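PDB 5YQ8: DNA-damage inducible protein DDI1-like protein from Leishmania major, which is a DDI1-like aspartic protease, probably an endopeptidase, represented here by its dimeric retroviral protease-like domain. Local coordinates for residues A[95-99]-A[100-104]. Residues are numbered along the deposited sequence; the frame is centred on the assembly and turned at random.
Sequences DQLKR and HQMMI
M102 N donates to L97 O at 2.9 Å. Nested inside this bond, Q101 N reaches K98 O at 3.1 Å, coming from above the carbonyl plane as the tight turn requires. With Q101 at positive phi (53°) as the C-prime residue, this nested pair is a Schellman motif that ends helix 94-99. The last regular helical bond, H100 N to Q96 O (3.1 Å), lies just before it. Q96 and H100 also run side by side: Q96 is bent at chi2 (-69°), which brings OE1 to the edge of the imidazole, in its plane, for a weak bond of 2.8 Å to H100 NE2. The same NE2 has a second weak partner in P77 O, and Q96 NE2 bonds weakly to A79 O, so both side chains lean on strand 74-83. R99 sends CG over one face of the H100 ring, a CH-pi contact 3.6 Å from the centroid; the R99 chain bends at chi2, which turns the guanidinium back so that H100 CE1 sits over its centre, the two planes 35° apart. In this retropepsin-like fold the turn leads from the helix into strand 103-105, where M103 and I104 pair with a strand of the second subunit and continue the sheet across the dimer interface. On the buried side, L97 CD2 meets M102 SD at 3.6 Å, the side chains crossing at about a right angle, and the extended M102 chain carries CE to Q96 O. The other methyl, L97 CD1, touches I104 CD1 at 3.5 Å; V21, the residue before D22, the probable catalytic aspartate, packs against both L97 and I104.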
# COMPACT_ATOMS: atom_id res chain seq x y z
N ASP A 95 -9.59 2.32 2.53
CA ASP A 95 -10.86 2.58 3.19
C ASP A 95 -10.83 2.40 4.73
O ASP A 95 -11.26 3.29 5.49
CB ASP A 95 -11.96 1.68 2.60
CG ASP A 95 -11.43 0.28 2.15
OD1 ASP A 95 -10.16 0.09 2.00
OD2 ASP A 95 -12.30 -0.59 1.87
N GLN A 96 -10.40 1.24 5.20
CA GLN A 96 -10.39 0.94 6.64
C GLN A 96 -9.22 1.60 7.36
O GLN A 96 -9.33 2.02 8.47
CB GLN A 96 -10.39 -0.59 6.88
CG GLN A 96 -11.63 -1.32 6.35
CD GLN A 96 -12.87 -0.99 7.10
OE1 GLN A 96 -12.80 -0.79 8.31
NE2 GLN A 96 -13.99 -0.95 6.42
N LEU A 97 -8.07 1.73 6.70
CA LEU A 97 -6.97 2.55 7.24
C LEU A 97 -7.41 3.97 7.53
O LEU A 97 -7.07 4.52 8.56
CB LEU A 97 -5.79 2.56 6.29
CG LEU A 97 -4.89 1.31 6.27
CD1 LEU A 97 -3.86 1.38 5.18
CD2 LEU A 97 -4.22 1.14 7.62
N LYS A 98 -8.17 4.54 6.62
CA LYS A 98 -8.81 5.83 6.81
C LYS A 98 -10.04 5.83 7.70
O LYS A 98 -10.17 6.66 8.55
CB LYS A 98 -9.16 6.47 5.45
CG LYS A 98 -7.95 6.83 4.61
CD LYS A 98 -8.37 7.98 3.71
CE LYS A 98 -7.24 8.89 3.37
NZ LYS A 98 -7.70 9.66 2.23
N ARG A 99 -10.90 4.86 7.59
CA ARG A 99 -12.09 4.83 8.43
C ARG A 99 -11.78 4.79 9.94
O ARG A 99 -12.48 5.36 10.77
CB ARG A 99 -12.93 3.61 8.01
CG ARG A 99 -13.94 3.15 9.02
CD ARG A 99 -15.00 4.23 9.21
NE ARG A 99 -15.85 3.74 10.26
CZ ARG A 99 -15.66 3.93 11.55
NH1 ARG A 99 -14.66 4.68 12.00
NH2 ARG A 99 -16.45 3.34 12.41
N HIS A 100 -10.73 4.09 10.29
CA HIS A 100 -10.32 3.97 11.69
C HIS A 100 -9.06 4.77 12.03
O HIS A 100 -8.48 4.61 13.11
CB HIS A 100 -10.13 2.48 12.04
CG HIS A 100 -11.32 1.65 11.73
ND1 HIS A 100 -12.47 1.70 12.47
CD2 HIS A 100 -11.55 0.79 10.72
CE1 HIS A 100 -13.36 0.88 11.94
NE2 HIS A 100 -12.83 0.33 10.86
N GLN A 101 -8.68 5.69 11.13
CA GLN A 101 -7.65 6.69 11.38
C GLN A 101 -6.37 6.02 11.86
O GLN A 101 -5.74 6.48 12.80
CB GLN A 101 -8.17 7.67 12.41
CG GLN A 101 -9.45 8.40 11.99
CD GLN A 101 -9.89 9.36 13.04
OE1 GLN A 101 -9.30 9.42 14.13
NE2 GLN A 101 -10.98 10.09 12.77
N MET A 102 -6.00 4.94 11.19
CA MET A 102 -4.84 4.15 11.54
C MET A 102 -3.56 4.88 11.17
O MET A 102 -3.55 5.85 10.44
CB MET A 102 -4.90 2.73 10.88
CG MET A 102 -6.06 1.91 11.38
SD MET A 102 -6.09 0.30 10.58
CE MET A 102 -7.77 -0.27 10.85
N MET A 103 -2.46 4.35 11.71
CA MET A 103 -1.15 4.88 11.50
C MET A 103 -0.26 3.69 11.16
O MET A 103 -0.17 2.71 11.91
CB MET A 103 -0.67 5.64 12.73
CG MET A 103 -1.51 6.89 13.14
SD MET A 103 -1.35 7.51 14.86
CE MET A 103 -2.76 8.60 15.04
N ILE A 104 0.45 3.81 10.03
CA ILE A 104 1.34 2.78 9.54
C ILE A 104 2.72 3.30 9.83
O ILE A 104 3.31 4.08 9.03
CB ILE A 104 1.15 2.50 8.05
CG1 ILE A 104 -0.31 2.13 7.75
CG2 ILE A 104 2.03 1.36 7.55
CD1 ILE A 104 -0.67 2.35 6.27